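Local structure of Amy13K (Eubacterium rectale DSM 17629, 6B3P) at residues D13-Y18 with K33-T38; I5-T10 with Y85-S90. The protein binds starch-type glucans such as maltoheptaose through carbohydrate-binding modules of a cell-surface α-amylase, probably holding starch close to the enzyme in the human gut. All blocks are in the same frame, centred on the assembly; numbering follows the deposited sequence.

Contact 1 (D13-Y18 with K33-T38). With GLC (alpha-D-glucopyranose), chain C; GLC (alpha-D-glucopyranose), chain B; FMT (formic acid), chain S.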
ATOM      1  N   ASP A  13       9.977  18.005  -7.201  1.00 25.41           N
ATOM      2  CA  ASP A  13      10.022  16.818  -6.347  1.00 32.32           C
ATOM      3  C   ASP A  13       9.190  16.952  -5.065  1.00 27.32           C
ATOM      4  O   ASP A  13       9.162  16.037  -4.241  1.00 30.88           O
ATOM      5  CB  ASP A  13      11.475  16.480  -5.984  1.00 35.75           C
ATOM      6  CG  ASP A  13      12.158  17.573  -5.171  1.00 49.45           C
ATOM      7  OD1 ASP A  13      11.474  18.487  -4.663  1.00 42.48           O
ATOM      8  OD2 ASP A  13      13.399  17.511  -5.029  1.00 58.03           O
ATOM      9  N   ASP A  14       8.536  18.097  -4.895  1.00 27.70           N
ATOM     10  CA  ASP A  14       7.653  18.323  -3.752  1.00 31.18           C
ATOM     11  C   ASP A  14       6.241  18.596  -4.254  1.00 29.03           C
ATOM     12  O   ASP A  14       5.910  19.723  -4.631  1.00 29.43           O
ATOM     13  CB  ASP A  14       8.154  19.484  -2.884  1.00 31.34           C
ATOM     14  CG  ASP A  14       7.342  19.652  -1.613  1.00 38.18           C
ATOM     15  OD1 ASP A  14       6.678  18.679  -1.204  1.00 37.30           O
ATOM     16  OD2 ASP A  14       7.375  20.751  -1.020  1.00 40.55           O
ATOM     17  N   VAL A  15       5.419  17.552  -4.259  1.00 23.49           N
ATOM     18  CA  VAL A  15       4.076  17.627  -4.812  1.00 25.36           C
ATOM     19  C   VAL A  15       3.055  16.996  -3.876  1.00 25.54           C
ATOM     20  O   VAL A  15       3.398  16.176  -3.022  1.00 25.21           O
ATOM     21  CB  VAL A  15       4.000  16.931  -6.185  1.00 25.93           C
ATOM     22  CG1 VAL A  15       4.757  17.742  -7.227  1.00 27.29           C
ATOM     23  CG2 VAL A  15       4.545  15.510  -6.095  1.00 27.69           C
ATOM     24  N   ALA A  16       1.796  17.383  -4.053  1.00 27.78           N
ATOM     25  CA  ALA A  16       0.712  16.898  -3.212  1.00 25.21           C
ATOM     26  C   ALA A  16      -0.564  16.741  -4.027  1.00 27.20           C
ATOM     27  O   ALA A  16      -0.693  17.302  -5.120  1.00 25.47           O
ATOM     28  CB  ALA A  16       0.484  17.844  -2.039  1.00 25.93           C
ATOM     29  N   ALA A  17      -1.497  15.964  -3.488  1.00 24.74           N
ATOM     30  CA  ALA A  17      -2.801  15.756  -4.104  1.00 23.10           C
ATOM     31  C   ALA A  17      -3.887  16.347  -3.213  1.00 21.59           C
ATOM     32  O   ALA A  17      -4.042  15.938  -2.059  1.00 26.83           O
ATOM     33  CB  ALA A  17      -3.050  14.271  -4.344  1.00 25.21           C
ATOM     34  N   TYR A  18      -4.626  17.312  -3.752  1.00 23.12           N
ATOM     35  CA  TYR A  18      -5.765  17.901  -3.062  1.00 29.22           C
ATOM     36  C   TYR A  18      -7.048  17.320  -3.638  1.00 27.31           C
ATOM     37  O   TYR A  18      -7.282  17.378  -4.846  1.00 25.13           O
ATOM     38  CB  TYR A  18      -5.755  19.425  -3.191  1.00 29.27           C
ATOM     39  CG  TYR A  18      -6.925  20.105  -2.519  1.00 20.38           C
ATOM     40  CD1 TYR A  18      -7.010  20.181  -1.136  1.00 24.68           C
ATOM     41  CD2 TYR A  18      -7.938  20.683  -3.268  1.00 23.68           C
ATOM     42  CE1 TYR A  18      -8.075  20.806  -0.518  1.00 24.47           C
ATOM     43  CE2 TYR A  18      -9.009  21.309  -2.661  1.00 28.50           C
ATOM     44  CZ  TYR A  18      -9.072  21.367  -1.286  1.00 29.91           C
ATOM     45  OH  TYR A  18     -10.134  21.992  -0.678  1.00 24.11           O
ATOM     46  N   LYS A  33      -2.534  16.140   0.493  1.00 24.47           N
ATOM     47  CA  LYS A  33      -1.590  15.150   1.000  1.00 22.28           C
ATOM     48  C   LYS A  33      -0.339  15.039   0.134  1.00 23.09           C
ATOM     49  O   LYS A  33      -0.420  14.827  -1.075  1.00 24.28           O
ATOM     50  CB  LYS A  33      -2.262  13.782   1.100  1.00 23.63           C
ATOM     51  CG  LYS A  33      -1.405  12.745   1.796  1.00 26.50           C
ATOM     52  CD  LYS A  33      -2.183  11.482   2.092  1.00 28.67           C
ATOM     53  CE  LYS A  33      -1.344  10.497   2.888  1.00 30.15           C
ATOM     54  NZ  LYS A  33      -2.054   9.209   3.113  1.00 32.72           N
ATOM     55  N   THR A  34       0.818  15.172   0.774  1.00 27.92           N
ATOM     56  CA  THR A  34       2.101  15.071   0.083  1.00 30.97           C
ATOM     57  C   THR A  34       2.276  13.682  -0.514  1.00 29.29           C
ATOM     58  O   THR A  34       1.997  12.676   0.138  1.00 30.49           O
ATOM     59  CB  THR A  34       3.287  15.367   1.030  1.00 28.34           C
ATOM     60  OG1 THR A  34       3.124  16.663   1.615  1.00 30.06           O
ATOM     61  CG2 THR A  34       4.622  15.316   0.277  1.00 32.09           C
ATOM     62  N   MET A  35       2.733  13.643  -1.761  1.00 26.77           N
ATOM     63  CA  MET A  35       2.977  12.387  -2.459  1.00 26.14           C
ATOM     64  C   MET A  35       4.443  11.995  -2.320  1.00 33.17           C
ATOM     65  O   MET A  35       5.340  12.809  -2.545  1.00 31.83           O
ATOM     66  CB  MET A  35       2.587  12.516  -3.931  1.00 22.88           C
ATOM     67  CG  MET A  35       1.198  13.098  -4.138  1.00 29.93           C
ATOM     68  SD  MET A  35       0.722  13.263  -5.865  1.00 30.07           S
ATOM     69  CE  MET A  35       0.417  11.554  -6.303  1.00 29.66           C
ATOM     70  N   THR A  36       4.675  10.740  -1.946  1.00 28.12           N
ATOM     71  CA  THR A  36       6.023  10.247  -1.678  1.00 30.86           C
ATOM     72  C   THR A  36       6.628   9.634  -2.934  1.00 33.95           C
ATOM     73  O   THR A  36       5.921   9.028  -3.739  1.00 27.78           O
ATOM     74  CB  THR A  36       6.021   9.198  -0.543  1.00 32.97           C
ATOM     75  OG1 THR A  36       5.368   9.742   0.610  1.00 34.64           O
ATOM     76  CG2 THR A  36       7.443   8.783  -0.170  1.00 36.86           C
ATOM     77  N   ALA A  37       7.939   9.805  -3.096  1.00 33.05           N
ATOM     78  CA  ALA A  37       8.668   9.221  -4.219  1.00 26.97           C
ATOM     79  C   ALA A  37       8.343   7.740  -4.363  1.00 30.74           C
ATOM     80  O   ALA A  37       8.485   6.967  -3.416  1.00 29.33           O
ATOM     81  CB  ALA A  37      10.171   9.421  -4.042  1.00 32.45           C
ATOM     82  N   THR A  38       7.897   7.359  -5.552  1.00 30.73           N
ATOM     83  CA  THR A  38       7.455   5.996  -5.813  1.00 27.55           C
ATOM     84  C   THR A  38       8.634   5.030  -5.849  1.00 33.84           C
ATOM     85  O   THR A  38       9.590   5.235  -6.597  1.00 30.24           O
ATOM     86  CB  THR A  38       6.687   5.913  -7.147  1.00 25.31           C
ATOM     87  OG1 THR A  38       5.655   6.905  -7.168  1.00 24.56           O
ATOM     88  CG2 THR A  38       6.073   4.536  -7.331  1.00 29.18           C
TER
HETATM   89  C1  GLC C   3     -10.137  24.378  -4.983  1.00 29.02           C
HETATM   90  C2  GLC C   3     -10.808  24.646  -6.304  1.00 29.23           C
HETATM   91  C3  GLC C   3     -12.197  25.228  -6.124  1.00 32.47           C
HETATM   92  C4  GLC C   3     -12.994  24.396  -5.131  1.00 30.29           C
HETATM   93  C5  GLC C   3     -12.196  24.152  -3.863  1.00 29.38           C
HETATM   94  C6  GLC C   3     -12.899  23.274  -2.833  1.00 25.42           C
HETATM   95  O2  GLC C   3      -9.972  25.486  -7.032  1.00 34.83           O
HETATM   96  O3  GLC C   3     -12.850  25.332  -7.352  1.00 25.64           O
HETATM   97  O4  GLC C   3     -14.202  25.075  -4.874  1.00 27.49           O
HETATM   98  O5  GLC C   3     -10.974  23.570  -4.203  1.00 27.67           O
HETATM   99  O6  GLC C   3     -12.181  23.093  -1.644  1.00 27.67           O
HETATM  100  C1  GLC B   2      -6.203  27.106  -2.825  1.00 34.55           C
HETATM  101  C2  GLC B   2      -6.101  26.569  -4.238  1.00 30.75           C
HETATM  102  C3  GLC B   2      -7.503  26.427  -4.809  1.00 31.90           C
HETATM  103  C4  GLC B   2      -8.397  25.611  -3.895  1.00 24.55           C
HETATM  104  C5  GLC B   2      -8.351  26.164  -2.489  1.00 25.87           C
HETATM  105  C6  GLC B   2      -9.188  25.285  -1.573  1.00 30.33           C
HETATM  106  O2  GLC B   2      -5.275  27.390  -5.031  1.00 27.99           O
HETATM  107  O3  GLC B   2      -7.468  25.824  -6.062  1.00 26.18           O
HETATM  108  O4  GLC B   2      -9.711  25.597  -4.390  1.00 25.27           O
HETATM  109  O5  GLC B   2      -7.023  26.232  -2.071  1.00 29.32           O
HETATM  110  O6  GLC B   2      -9.087  25.606  -0.218  1.00 33.09           O
HETATM  111  C   FMT S 420       1.067   7.755   1.284  1.00 18.15           C
HETATM  112  O1  FMT S 420       0.027   8.309   0.968  1.00 29.80           O
HETATM  113  O2  FMT S 420       1.213   6.548   1.130  1.00 59.97           O
HETATM  114  O   HOH W   1       6.640  15.166  -2.983  1.00 30.23           O

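Contact 2 (I5-T10 with Y85-S90)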
ATOM      1  N   ILE A   5      -3.040   7.247  -6.017  1.00 26.83           N
ATOM      2  CA  ILE A   5      -2.739   8.138  -7.129  1.00 23.32           C
ATOM      3  C   ILE A   5      -1.238   8.199  -7.352  1.00 24.78           C
ATOM      4  O   ILE A   5      -0.481   8.516  -6.436  1.00 23.76           O
ATOM      5  CB  ILE A   5      -3.278   9.560  -6.886  1.00 23.80           C
ATOM      6  CG1 ILE A   5      -4.800   9.531  -6.732  1.00 25.37           C
ATOM      7  CG2 ILE A   5      -2.891  10.479  -8.045  1.00 26.36           C
ATOM      8  CD1 ILE A   5      -5.403  10.846  -6.270  1.00 27.95           C
ATOM      9  N   ASN A   6      -0.823   7.885  -8.576  1.00 24.01           N
ATOM     10  CA  ASN A   6       0.564   8.024  -8.987  1.00 24.34           C
ATOM     11  C   ASN A   6       0.677   9.172  -9.978  1.00 25.41           C
ATOM     12  O   ASN A   6      -0.117   9.270 -10.914  1.00 24.57           O
ATOM     13  CB  ASN A   6       1.084   6.728  -9.609  1.00 25.29           C
ATOM     14  CG  ASN A   6       0.717   5.504  -8.796  1.00 23.90           C
ATOM     15  OD1 ASN A   6       1.356   5.198  -7.791  1.00 24.20           O
ATOM     16  ND2 ASN A   6      -0.315   4.790  -9.236  1.00 25.07           N
ATOM     17  N   TYR A   7       1.662  10.037  -9.762  1.00 20.74           N
ATOM     18  CA  TYR A   7       1.843  11.237 -10.569  1.00 21.54           C
ATOM     19  C   TYR A   7       3.294  11.353 -11.023  1.00 22.47           C
ATOM     20  O   TYR A   7       4.214  11.396 -10.204  1.00 24.94           O
ATOM     21  CB  TYR A   7       1.413  12.470  -9.763  1.00 22.49           C
ATOM     22  CG  TYR A   7       1.739  13.809 -10.388  1.00 25.13           C
ATOM     23  CD1 TYR A   7       1.557  14.036 -11.749  1.00 22.88           C
ATOM     24  CD2 TYR A   7       2.203  14.858  -9.604  1.00 21.13           C
ATOM     25  CE1 TYR A   7       1.848  15.269 -12.312  1.00 22.55           C
ATOM     26  CE2 TYR A   7       2.494  16.088 -10.153  1.00 24.70           C
ATOM     27  CZ  TYR A   7       2.315  16.290 -11.505  1.00 26.85           C
ATOM     28  OH  TYR A   7       2.611  17.518 -12.042  1.00 25.98           O
ATOM     29  N   LYS A   8       3.489  11.372 -12.337  1.00 20.43           N
ATOM     30  CA  LYS A   8       4.801  11.621 -12.915  1.00 25.63           C
ATOM     31  C   LYS A   8       5.003  13.127 -12.913  1.00 24.39           C
ATOM     32  O   LYS A   8       4.522  13.826 -13.805  1.00 21.93           O
ATOM     33  CB  LYS A   8       4.897  11.044 -14.328  1.00 26.10           C
ATOM     34  CG  LYS A   8       6.303  10.999 -14.907  1.00 34.04           C
ATOM     35  CD  LYS A   8       6.257  10.515 -16.344  1.00 41.36           C
ATOM     36  CE  LYS A   8       7.608  10.033 -16.830  1.00 53.15           C
ATOM     37  NZ  LYS A   8       7.454   9.280 -18.105  1.00 61.19           N
ATOM     38  N   SER A   9       5.699  13.623 -11.895  1.00 23.20           N
ATOM     39  CA  SER A   9       5.696  15.051 -11.601  1.00 24.26           C
ATOM     40  C   SER A   9       6.223  15.906 -12.743  1.00 24.58           C
ATOM     41  O   SER A   9       7.242  15.596 -13.360  1.00 25.17           O
ATOM     42  CB  SER A   9       6.511  15.351 -10.345  1.00 24.70           C
ATOM     43  OG  SER A   9       6.472  16.742 -10.071  1.00 26.10           O
ATOM     44  N   THR A  10       5.488  16.980 -13.008  1.00 25.57           N
ATOM     45  CA  THR A  10       5.920  18.045 -13.892  1.00 23.55           C
ATOM     46  C   THR A  10       6.043  19.341 -13.089  1.00 26.30           C
ATOM     47  O   THR A  10       6.155  20.426 -13.661  1.00 23.56           O
ATOM     48  CB  THR A  10       4.931  18.248 -15.050  1.00 24.80           C
ATOM     49  OG1 THR A  10       3.614  18.447 -14.519  1.00 25.69           O
ATOM     50  CG2 THR A  10       4.921  17.037 -15.971  1.00 22.06           C
ATOM     51  N   TYR A  85      -5.037   5.424  -9.879  1.00 23.23           N
ATOM     52  CA  TYR A  85      -4.875   6.335 -11.006  1.00 22.12           C
ATOM     53  C   TYR A  85      -3.402   6.592 -11.295  1.00 21.86           C
ATOM     54  O   TYR A  85      -2.570   6.598 -10.387  1.00 21.40           O
ATOM     55  CB  TYR A  85      -5.578   7.667 -10.734  1.00 22.73           C
ATOM     56  CG  TYR A  85      -7.086   7.585 -10.675  1.00 23.16           C
ATOM     57  CD1 TYR A  85      -7.852   7.669 -11.829  1.00 23.52           C
ATOM     58  CD2 TYR A  85      -7.745   7.439  -9.462  1.00 24.14           C
ATOM     59  CE1 TYR A  85      -9.231   7.599 -11.777  1.00 26.66           C
ATOM     60  CE2 TYR A  85      -9.121   7.370  -9.399  1.00 26.58           C
ATOM     61  CZ  TYR A  85      -9.861   7.451 -10.559  1.00 29.14           C
ATOM     62  OH  TYR A  85     -11.235   7.382 -10.501  1.00 25.71           O
ATOM     63  N   TRP A  86      -3.095   6.801 -12.571  1.00 22.59           N
ATOM     64  CA  TRP A  86      -1.785   7.283 -12.996  1.00 23.98           C
ATOM     65  C   TRP A  86      -1.963   8.588 -13.756  1.00 23.24           C
ATOM     66  O   TRP A  86      -2.758   8.651 -14.694  1.00 23.40           O
ATOM     67  CB  TRP A  86      -1.077   6.256 -13.881  1.00 21.82           C
ATOM     68  CG  TRP A  86      -0.627   5.021 -13.157  1.00 22.78           C
ATOM     69  CD1 TRP A  86       0.620   4.769 -12.662  1.00 22.10           C
ATOM     70  CD2 TRP A  86      -1.419   3.866 -12.851  1.00 21.76           C
ATOM     71  NE1 TRP A  86       0.652   3.532 -12.068  1.00 25.72           N
ATOM     72  CE2 TRP A  86      -0.586   2.958 -12.169  1.00 19.66           C
ATOM     73  CE3 TRP A  86      -2.751   3.515 -13.087  1.00 23.52           C
ATOM     74  CZ2 TRP A  86      -1.043   1.720 -11.721  1.00 25.85           C
ATOM     75  CZ3 TRP A  86      -3.202   2.284 -12.639  1.00 29.38           C
ATOM     76  CH2 TRP A  86      -2.350   1.403 -11.965  1.00 24.21           C
ATOM     77  N   PHE A  87      -1.242   9.630 -13.351  1.00 19.97           N
ATOM     78  CA  PHE A  87      -1.296  10.895 -14.070  1.00 22.40           C
ATOM     79  C   PHE A  87       0.041  11.188 -14.738  1.00 23.96           C
ATOM     80  O   PHE A  87       1.033  11.482 -14.076  1.00 23.35           O
ATOM     81  CB  PHE A  87      -1.686  12.046 -13.145  1.00 23.46           C
ATOM     82  CG  PHE A  87      -2.147  13.266 -13.881  1.00 23.71           C
ATOM     83  CD1 PHE A  87      -1.230  14.131 -14.458  1.00 23.08           C
ATOM     84  CD2 PHE A  87      -3.497  13.539 -14.017  1.00 24.77           C
ATOM     85  CE1 PHE A  87      -1.648  15.251 -15.149  1.00 24.51           C
ATOM     86  CE2 PHE A  87      -3.925  14.661 -14.706  1.00 32.99           C
ATOM     87  CZ  PHE A  87      -2.999  15.518 -15.273  1.00 31.10           C
ATOM     88  N   ASP A  88       0.036  11.096 -16.062  1.00 26.41           N
ATOM     89  CA  ASP A  88       1.216  11.320 -16.884  1.00 24.57           C
ATOM     90  C   ASP A  88       0.766  12.024 -18.161  1.00 23.56           C
ATOM     91  O   ASP A  88       0.630  11.401 -19.214  1.00 28.21           O
ATOM     92  CB  ASP A  88       1.916   9.988 -17.193  1.00 27.00           C
ATOM     93  CG  ASP A  88       3.188  10.161 -18.005  1.00 38.27           C
ATOM     94  OD1 ASP A  88       3.648  11.308 -18.156  1.00 34.24           O
ATOM     95  OD2 ASP A  88       3.738   9.143 -18.477  1.00 32.50           O
ATOM     96  N   GLY A  89       0.517  13.326 -18.052  1.00 23.68           N
ATOM     97  CA  GLY A  89      -0.033  14.096 -19.151  1.00 26.98           C
ATOM     98  C   GLY A  89      -1.547  14.153 -19.111  1.00 30.24           C
ATOM     99  O   GLY A  89      -2.160  15.057 -19.680  1.00 30.78           O
ATOM    100  N   SER A  90      -2.149  13.180 -18.436  1.00 28.12           N
ATOM    101  CA  SER A  90      -3.601  13.085 -18.335  1.00 27.17           C
ATOM    102  C   SER A  90      -3.968  11.972 -17.363  1.00 27.80           C
ATOM    103  O   SER A  90      -3.125  11.154 -17.003  1.00 24.09           O
ATOM    104  CB  SER A  90      -4.227  12.820 -19.705  1.00 26.67           C
ATOM    105  OG  SER A  90      -3.805  11.568 -20.218  1.00 30.41           O
TER
HETATM  106  O   HOH W   2       3.388  13.890 -16.023  1.00 33.44           O

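Contact 1 (D13-Y18 with K33-T38)
Met35 runs its side chain along the backbone of Ala16 and Ala17, joining two antiparallel strands in the β-sandwich of a family 26 starch-binding module. Its CG lies 3.9 Å from Ala16 CA, and SD continues to within 4.2 Å of Ala17 CB. The chain then bends (chi3 73°), turning its methyl end toward Ile5 and Tyr7 of strand 2-8. An unbranched, flexible thioether can follow this path, and the short methyls of Ala16 and Ala17 let it lie close to the backbone beside them. Val15 meets the root of Met35 at an oblique angle through CG2, and Tyr45 packs on both residues.

Three backbone bonds fix the register. Met35 N donates almost straight to Val15 O at 2.9 Å, and Ala17 and Lys33 bond to each other in both directions. The next pair, Ala16 and Thr34, has no such bonds, and their CA atoms are only 4.0 Å apart. On the face shared by these two residues, Thr34 brings CG2 to 3.6 Å from Val15 O, while its OG1 bonds to Asp64. Lys33 stands on the other face with Ala17. Its extended chain carries NZ away from the pairing to the carbonyl of His48 and, weakly, to a formate. Where the strands part, a water accepts from Val15 N and lies within hydrogen-bonding distance of Asp13 O and Met35 O, bridging the two segments.

Tyr18 has another role. Its first bond points away from 33-38, and with CG anti to N (chi1 179°) the ring extends to the glycan pocket, where Trp30 meets it edge-to-face. Its phenol suits both ring packing and sugar recognition: O6 of the glucose in chain C lies in the plane of the Tyr18 ring, at its edge, and forms a 2.5 Å hydrogen bond with Tyr18 OH.

Contact 2 (I5-T10 with Y85-S90)
Ile5-Lys8 and Tyr85-Phe87 run side by side as parallel strands, their short axes 4.7 Å apart at closest approach and 14° from parallel, with hydrogen bonds Asn6 N to Tyr85 O, Phe87 N to Asn6 O and Lys8 N to Phe87 O. Side chains therefore match in pairs on alternate faces.

Asn6 and Trp86 form one pair, pointing the same way with amide and indole planes 29° apart. Asn6 ND2 sits 3.2 Å above the indole plane of Trp86, offset toward the rim on the pyrrole side. It is close to Trp86 NE1, but both are donors, so the contact is an amide lying over a π face. With CG beside its own N (chi1 -46°), Asn6 also brings ND2 to Tyr85 O in a weak 3.1 Å bond, so two N-H groups of one residue converge on that carbonyl. Glu84 accepts from ND2 and Thr46 bonds to OD1, which fixes which way round the amide lies. Asparagine suits the site because it can donate and accept on a buried face.

On the opposite face, Tyr7 and Phe87 lie side by side, their rings steeply inclined in a pairing that is neither a stack nor edge-to-face, with CD1 of Tyr7 3.9 Å from CD1 of Phe87. The edge of the Tyr7 ring, at CD1, also meets Phe87 O in its plane, and Tyr7 OH reaches Thr10 OG1 at 2.8 Å. Beyond the last bridge, Lys8 stretches alongside Asp88, both exposed. Its CD methylene lies 3.3 Å from Asp88 OD1, whereas the salt bridge from Lys8 NZ to Asp88 OD2 is long at 3.7 Å.

Strand 44-50 flanks 2-8 on the side away from 82-87, bonding to Ile5 and Tyr7 through the backbone. Trp99 meets the Trp86 ring edge-to-face, and Trp44 meets it too. From strand 57-62, Leu59 packs on Ile5, and Leu61 on Tyr7 and Phe87.

Both contacts belong to one mixed sheet, and contact 1 is nested inside the long chain loop that contact 2 closes. Contact 1 is partly buried and antiparallel; small and flexible side chains dominate it. Contact 2 is the more buried, a parallel pairing of the first strand with a much later one, built from aromatic rings and a buried amide, with charge left to its exposed end. They meet in the interior: Met35 CE lies 3.2 Å from Ile5 O and packs on Tyr7 CB, and Val15 CG1 approaches Ser9 OG. Their chemistry also parts at the ligand, since contact 1 carries a sugar-binding tyrosine and contact 2 has no residue of the glycan pockets.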